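Local coordinates for protein OBCA, Oxalate Biosynthetic Component A (Burkholderia glumae, PDB 4NNC) that adopts a TIM-barrel fold and binds a cobalt ion together with the ligand 2KQ at the C-terminal mouth of the barrel, at residues Tyr7-Pro12 against Gly469-Leu474; Gly219-His224 against Leu514-Val519. One frame throughout, in Å; residues are numbered along the deposited sequence.

Interaction 1: residues Tyr7-Pro12 against Gly469-Leu474; sequences YITAAP and GIRVGL. With 2KQ ((3S)-3-[2-[3-[[(2R)-4-[[[(2R,3S,4R,5R)-5-(6-aminopurin-9-yl)-4-oxidanyl-3-phosphonooxy-oxolan-2-yl]methoxy-oxidanyl-phosphoryl]oxy-oxidanyl-phosphoryl]oxy-3,3-dimethyl-2-oxidanyl-butanoyl]amino]propanoylamino]ethylsulfanyl]-3-oxidanyl-butanoic acid), chain D.
Tyr7-Ala10 and Gly469-Val472 run side by side as parallel strands, the pairing that closes the TIM barrel by joining its first and last strands. Four backbone hydrogen bonds form the ladder. Ile470 N gives to Tyr7 O at 3.1 Å, and Ile470 O takes from Thr9 N at 2.8 Å. Thr9 O in turn receives Val472 N at 3.0 Å, and Val472 O accepts Ala11 N at 2.9 Å just past the strand end.

Apolar packing differs on the two faces. Beneath helices 495-507 and 458-464, Ile8 CG2 meets Val472 CG2 at 4.3 Å. On the other face Gly469 CA lies over the Tyr7 ring, offset toward its rim, and the Thr9 and Arg471 side chains cross at their CB atoms.

The charged group is Arg471. With CG anti to the backbone N (chi1 152°), the extended chain leads obliquely away from its own strand, past Ala11, and brings the guanidinium to the mouth. Ala11 CB sits over one face of that group, 3.7 Å above the plane, while NE is engaged in a salt bridge with Asp476. At the guanidinium edge, NH2 makes a weak hydrogen bond of 3.5 Å to 2KQ O51.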
# COMPACT_ATOMS: atom_id res chain seq x y z
N TYR A 7 9.52 -9.25 15.00
CA TYR A 7 8.86 -7.96 15.22
C TYR A 7 8.10 -7.55 13.96
O TYR A 7 8.56 -7.79 12.85
CB TYR A 7 9.84 -6.87 15.66
CG TYR A 7 10.89 -6.47 14.64
CD1 TYR A 7 10.70 -5.35 13.82
CD2 TYR A 7 12.08 -7.18 14.50
CE1 TYR A 7 11.65 -4.97 12.89
CE2 TYR A 7 13.04 -6.81 13.58
CZ TYR A 7 12.82 -5.71 12.77
OH TYR A 7 13.77 -5.34 11.84
N ILE A 8 6.92 -6.95 14.13
CA ILE A 8 6.12 -6.55 12.99
C ILE A 8 6.30 -5.05 12.70
O ILE A 8 6.26 -4.21 13.60
CB ILE A 8 4.63 -6.85 13.23
CG1 ILE A 8 4.39 -8.36 13.29
CG2 ILE A 8 3.77 -6.22 12.14
CD1 ILE A 8 3.13 -8.74 14.03
N THR A 9 6.52 -4.73 11.42
CA THR A 9 6.52 -3.33 10.99
C THR A 9 5.19 -3.03 10.33
O THR A 9 4.69 -3.82 9.52
CB THR A 9 7.68 -3.05 10.01
OG1 THR A 9 8.92 -3.05 10.73
CG2 THR A 9 7.49 -1.69 9.32
N ALA A 10 4.59 -1.90 10.71
CA ALA A 10 3.39 -1.40 10.04
C ALA A 10 3.79 -0.28 9.06
O ALA A 10 4.54 0.63 9.42
CB ALA A 10 2.40 -0.87 11.07
N ALA A 11 3.29 -0.36 7.82
CA ALA A 11 3.52 0.68 6.82
C ALA A 11 2.19 1.19 6.29
O ALA A 11 1.67 0.66 5.29
CB ALA A 11 4.37 0.13 5.67
N PRO A 12 1.61 2.20 6.97
CA PRO A 12 0.24 2.68 6.73
C PRO A 12 -0.02 3.55 5.48
O PRO A 12 -1.20 3.65 5.11
CB PRO A 12 -0.06 3.53 7.99
CG PRO A 12 0.96 3.08 9.01
CD PRO A 12 2.18 2.78 8.20
N GLY A 469 11.68 -10.32 11.20
CA GLY A 469 10.50 -9.46 11.21
C GLY A 469 9.73 -9.46 9.91
O GLY A 469 10.24 -9.85 8.84
N ILE A 470 8.48 -9.02 10.00
CA ILE A 470 7.57 -9.00 8.87
C ILE A 470 6.89 -7.63 8.81
O ILE A 470 6.55 -7.03 9.84
CB ILE A 470 6.50 -10.11 9.00
CG1 ILE A 470 7.15 -11.50 8.94
CG2 ILE A 470 5.44 -10.00 7.92
CD1 ILE A 470 6.15 -12.64 9.17
N ARG A 471 6.72 -7.13 7.59
CA ARG A 471 6.09 -5.84 7.38
C ARG A 471 4.78 -6.01 6.60
O ARG A 471 4.70 -6.78 5.62
CB ARG A 471 7.04 -4.91 6.63
CG ARG A 471 6.32 -3.86 5.80
CD ARG A 471 7.27 -2.79 5.30
NE ARG A 471 6.75 -2.18 4.07
CZ ARG A 471 7.27 -1.10 3.51
NH1 ARG A 471 8.30 -0.49 4.07
NH2 ARG A 471 6.74 -0.62 2.40
N VAL A 472 3.74 -5.33 7.07
CA VAL A 472 2.45 -5.32 6.39
C VAL A 472 1.98 -3.89 6.39
O VAL A 472 2.63 -3.03 7.02
CB VAL A 472 1.43 -6.23 7.10
CG1 VAL A 472 1.80 -7.70 6.94
CG2 VAL A 472 1.35 -5.87 8.59
N GLY A 473 0.88 -3.62 5.70
CA GLY A 473 0.33 -2.28 5.62
C GLY A 473 -0.20 -1.88 4.25
O GLY A 473 0.18 -2.48 3.22
N LEU A 474 -1.06 -0.87 4.23
CA LEU A 474 -1.69 -0.37 3.01
C LEU A 474 -0.68 0.14 2.02
O LEU A 474 -0.98 0.25 0.83
CB LEU A 474 -2.70 0.74 3.32
CG LEU A 474 -3.97 0.33 4.08
CD1 LEU A 474 -5.05 1.41 3.94
CD2 LEU A 474 -4.47 -1.00 3.54
C01 2KQ D . -0.47 -0.17 -5.16
C02 2KQ D . -0.68 -1.39 -4.25
C03 2KQ D . -0.40 -0.98 -2.72
C04 2KQ D . -2.13 -1.87 -4.43
O05 2KQ D . -2.32 -3.00 -3.61
P06 2KQ D . -3.42 -4.09 -3.97
O07 2KQ D . -3.81 -4.82 -2.70
O08 2KQ D . -4.66 -3.43 -4.55
O09 2KQ D . -2.78 -5.12 -5.00
P10 2KQ D . -2.77 -5.03 -6.61
O11 2KQ D . -1.78 -6.02 -7.16
O12 2KQ D . -2.35 -3.65 -7.03
O13 2KQ D . -4.23 -5.36 -7.18
C14 2KQ D . -4.49 -5.23 -8.59
C15 2KQ D . -5.74 -5.91 -8.95
O16 2KQ D . -5.80 -7.27 -8.37
C17 2KQ D . -6.90 -7.31 -7.45
N18 2KQ D . -6.47 -8.02 -6.29
C19 2KQ D . -5.72 -7.55 -5.28
N20 2KQ D . -5.52 -8.54 -4.38
C21 2KQ D . -6.16 -9.66 -4.82
C22 2KQ D . -6.31 -10.97 -4.33
N23 2KQ D . -5.70 -11.38 -3.07
N24 2KQ D . -7.03 -11.85 -5.05
C25 2KQ D . -7.59 -11.49 -6.23
N26 2KQ D . -7.47 -10.25 -6.72
C27 2KQ D . -6.76 -9.32 -6.03
C28 2KQ D . -7.29 -5.91 -7.18
O29 2KQ D . -8.69 -5.79 -6.96
C30 2KQ D . -6.94 -5.19 -8.42
O31 2KQ D . -8.03 -5.29 -9.36
P32 2KQ D . -7.87 -4.70 -10.88
O33 2KQ D . -6.82 -5.49 -11.67
O34 2KQ D . -9.20 -4.75 -11.61
O35 2KQ D . -7.43 -3.26 -10.78
C36 2KQ D . 0.22 -2.56 -4.75
O37 2KQ D . -0.11 -2.85 -6.04
C38 2KQ D . 1.74 -2.28 -4.71
O39 2KQ D . 2.29 -1.52 -5.50
N40 2KQ D . 2.54 -2.99 -3.73
C41 2KQ D . 3.95 -2.74 -3.75
C42 2KQ D . 4.31 -1.64 -2.76
C43 2KQ D . 5.83 -1.33 -2.70
O44 2KQ D . 6.48 -1.10 -3.72
N45 2KQ D . 6.47 -1.35 -1.41
C46 2KQ D . 7.87 -1.07 -1.38
C47 2KQ D . 8.15 0.05 -0.40
S48 2KQ D . 9.90 0.21 -0.06
C49 2KQ D . 10.13 1.35 1.29
C50 2KQ D . 10.55 0.55 2.41
O51 2KQ D . 8.92 1.98 1.64
C52 2KQ D . 11.31 2.33 0.99
C53 2KQ D . 11.17 3.77 1.38
O54 2KQ D . 10.10 4.21 1.91
O55 2KQ D . 12.14 4.54 1.18

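Interaction 2: residues Gly219-His224 against Leu514-Val519. With CO (cobalt (II) ion), chain B; 2KQ ((3S)-3-[2-[3-[[(2R)-4-[[[(2R,3S,4R,5R)-5-(6-aminopurin-9-yl)-4-oxidanyl-3-phosphonooxy-oxolan-2-yl]methoxy-oxidanyl-phosphoryl]oxy-oxidanyl-phosphoryl]oxy-3,3-dimethyl-2-oxidanyl-butanoyl]amino]propanoylamino]ethylsulfanyl]-3-oxidanyl-butanoic acid), chain D.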
# COMPACT_ATOMS: atom_id res chain seq x y z
N GLY A 219 -0.21 -4.63 17.64
CA GLY A 219 0.98 -5.47 17.79
C GLY A 219 2.27 -5.08 17.09
O GLY A 219 3.31 -5.72 17.30
N ALA A 220 2.23 -4.04 16.27
CA ALA A 220 3.41 -3.58 15.54
C ALA A 220 4.41 -2.87 16.45
O ALA A 220 4.03 -2.02 17.26
CB ALA A 220 3.00 -2.64 14.41
N ALA A 221 5.70 -3.20 16.32
CA ALA A 221 6.74 -2.53 17.10
C ALA A 221 7.32 -1.30 16.38
O ALA A 221 7.78 -0.34 17.02
CB ALA A 221 7.86 -3.52 17.45
N VAL A 222 7.30 -1.33 15.05
CA VAL A 222 7.89 -0.26 14.24
C VAL A 222 6.83 0.22 13.25
O VAL A 222 6.05 -0.59 12.73
CB VAL A 222 9.14 -0.77 13.48
CG1 VAL A 222 9.72 0.30 12.57
CG2 VAL A 222 10.20 -1.24 14.45
N VAL A 223 6.77 1.54 13.03
CA VAL A 223 5.83 2.11 12.08
C VAL A 223 6.60 2.90 11.03
O VAL A 223 7.28 3.88 11.35
CB VAL A 223 4.78 3.03 12.76
CG1 VAL A 223 3.72 3.46 11.75
CG2 VAL A 223 4.12 2.32 13.93
N HIS A 224 6.51 2.46 9.77
CA HIS A 224 7.21 3.10 8.68
C HIS A 224 6.25 4.11 8.04
O HIS A 224 5.14 3.74 7.66
CB HIS A 224 7.64 2.04 7.67
CG HIS A 224 8.15 2.60 6.38
ND1 HIS A 224 9.34 3.29 6.29
CD2 HIS A 224 7.64 2.55 5.12
CE1 HIS A 224 9.53 3.65 5.03
NE2 HIS A 224 8.52 3.21 4.30
N LEU A 514 7.74 -9.57 19.36
CA LEU A 514 8.37 -8.55 20.18
C LEU A 514 7.56 -7.24 20.17
O LEU A 514 6.92 -6.90 19.17
CB LEU A 514 9.80 -8.28 19.72
CG LEU A 514 10.81 -9.43 19.77
CD1 LEU A 514 12.15 -8.99 19.21
CD2 LEU A 514 10.97 -9.96 21.20
N THR A 515 7.58 -6.52 21.29
CA THR A 515 6.91 -5.24 21.41
C THR A 515 7.89 -4.13 21.08
O THR A 515 9.10 -4.38 20.93
CB THR A 515 6.44 -4.99 22.84
OG1 THR A 515 7.59 -4.74 23.65
CG2 THR A 515 5.71 -6.22 23.38
N ALA A 516 7.39 -2.91 21.00
CA ALA A 516 8.24 -1.79 20.65
C ALA A 516 9.38 -1.57 21.67
O ALA A 516 10.52 -1.28 21.29
CB ALA A 516 7.41 -0.53 20.47
N ALA A 517 9.07 -1.73 22.96
CA ALA A 517 10.06 -1.55 24.02
C ALA A 517 11.15 -2.62 23.94
O ALA A 517 12.35 -2.33 24.08
CB ALA A 517 9.40 -1.56 25.40
N GLN A 518 10.73 -3.86 23.72
CA GLN A 518 11.71 -4.92 23.51
C GLN A 518 12.60 -4.63 22.30
O GLN A 518 13.84 -4.66 22.41
CB GLN A 518 11.00 -6.25 23.37
CG GLN A 518 10.24 -6.62 24.63
CD GLN A 518 9.48 -7.90 24.50
OE1 GLN A 518 8.71 -8.09 23.56
NE2 GLN A 518 9.70 -8.82 25.44
N VAL A 519 11.98 -4.31 21.16
CA VAL A 519 12.72 -4.02 19.94
C VAL A 519 13.71 -2.89 20.17
O VAL A 519 14.90 -3.01 19.83
CB VAL A 519 11.79 -3.73 18.74
CG1 VAL A 519 12.58 -3.26 17.54
CG2 VAL A 519 11.02 -4.97 18.38
CO CO B . 8.05 3.36 2.16
C01 2KQ D . -0.47 -0.17 -5.16
C02 2KQ D . -0.68 -1.39 -4.25
C03 2KQ D . -0.40 -0.98 -2.72
C04 2KQ D . -2.13 -1.87 -4.43
O05 2KQ D . -2.32 -3.00 -3.61
P06 2KQ D . -3.42 -4.09 -3.97
O07 2KQ D . -3.81 -4.82 -2.70
O08 2KQ D . -4.66 -3.43 -4.55
O09 2KQ D . -2.78 -5.12 -5.00
P10 2KQ D . -2.77 -5.03 -6.61
O11 2KQ D . -1.78 -6.02 -7.16
O12 2KQ D . -2.35 -3.65 -7.03
O13 2KQ D . -4.23 -5.36 -7.18
C14 2KQ D . -4.49 -5.23 -8.59
C15 2KQ D . -5.74 -5.91 -8.95
O16 2KQ D . -5.80 -7.27 -8.37
C17 2KQ D . -6.90 -7.31 -7.45
N18 2KQ D . -6.47 -8.02 -6.29
C19 2KQ D . -5.72 -7.55 -5.28
N20 2KQ D . -5.52 -8.54 -4.38
C21 2KQ D . -6.16 -9.66 -4.82
C22 2KQ D . -6.31 -10.97 -4.33
N23 2KQ D . -5.70 -11.38 -3.07
N24 2KQ D . -7.03 -11.85 -5.05
C25 2KQ D . -7.59 -11.49 -6.23
N26 2KQ D . -7.47 -10.25 -6.72
C27 2KQ D . -6.76 -9.32 -6.03
C28 2KQ D . -7.29 -5.91 -7.18
O29 2KQ D . -8.69 -5.79 -6.96
C30 2KQ D . -6.94 -5.19 -8.42
O31 2KQ D . -8.03 -5.29 -9.36
P32 2KQ D . -7.87 -4.70 -10.88
O33 2KQ D . -6.82 -5.49 -11.67
O34 2KQ D . -9.20 -4.75 -11.61
O35 2KQ D . -7.43 -3.26 -10.78
C36 2KQ D . 0.22 -2.56 -4.75
O37 2KQ D . -0.11 -2.85 -6.04
C38 2KQ D . 1.74 -2.28 -4.71
O39 2KQ D . 2.29 -1.52 -5.50
N40 2KQ D . 2.54 -2.99 -3.73
C41 2KQ D . 3.95 -2.74 -3.75
C42 2KQ D . 4.31 -1.64 -2.76
C43 2KQ D . 5.83 -1.33 -2.70
O44 2KQ D . 6.48 -1.10 -3.72
N45 2KQ D . 6.47 -1.35 -1.41
C46 2KQ D . 7.87 -1.07 -1.38
C47 2KQ D . 8.15 0.05 -0.40
S48 2KQ D . 9.90 0.21 -0.06
C49 2KQ D . 10.13 1.35 1.29
C50 2KQ D . 10.55 0.55 2.41
O51 2KQ D . 8.92 1.98 1.64
C52 2KQ D . 11.31 2.33 0.99
C53 2KQ D . 11.17 3.77 1.38
O54 2KQ D . 10.10 4.21 1.91
O55 2KQ D . 12.14 4.54 1.18
O HOH W 1 5.87 -6.45 16.73
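The N-terminal floor of the TIM barrel is the setting here: Ala221, where the chain enters strand 222-229, packs against the first turn of the C-terminal helix 516-523. Its methyl points at the helix, with CB 3.6 Å from Val519 CG2. The Val519 torsion (chi1 173°) sets CG1 anti to the backbone N and turns CG2 onto that methyl. Ala516 CB approaches from the same turn and rests 3.5 Å from Ala221 O. Val519 also reaches Tyr7 and Ile273, which ties the helix to neighbouring strands.

A water makes the polar link across the contact, donating to Gly219 O and to Leu514 O at 2.7 Å each. Gly219 ends the preceding helix in a Schellman motif. The helix start is held by a capping box: Thr515 N gives to a lone pair of Gln518 OE1 in the carbonyl plane at 3.0 Å, and Gln518 N returns a nearly straight bond to Thr515 OG1 at 3.3 Å.

Farther along the strand, His224 belongs to the metal site, where His226, Glu475 and 2KQ also bind the cobalt ion. Asn275 accepts from His224 ND1 and helps orient the ring, whose NE2 binds cobalt at 2.2 Å.

In the fold
From the N terminus the chain lays down 7-12, then 219-224, then 469-474 and finally 514-519, so the two contacts cross. Interaction 1 closes a loop of 456 intervening residues and seals the barrel cylinder. Interaction 2 starts inside that loop and ends beyond it, closing 289 residues and bringing the C-terminal helix under the barrel. Strand 5-10 is the shared element: it lies between 469-472 and 222-229, and Ala10 probably hydrogen-bonds through its N to Val222 O and through its O to His224 N. At the mouth segments 469-474 and 219-224 meet directly, where Arg471 NH1 packs against His224 CD2 and both residues touch 2KQ.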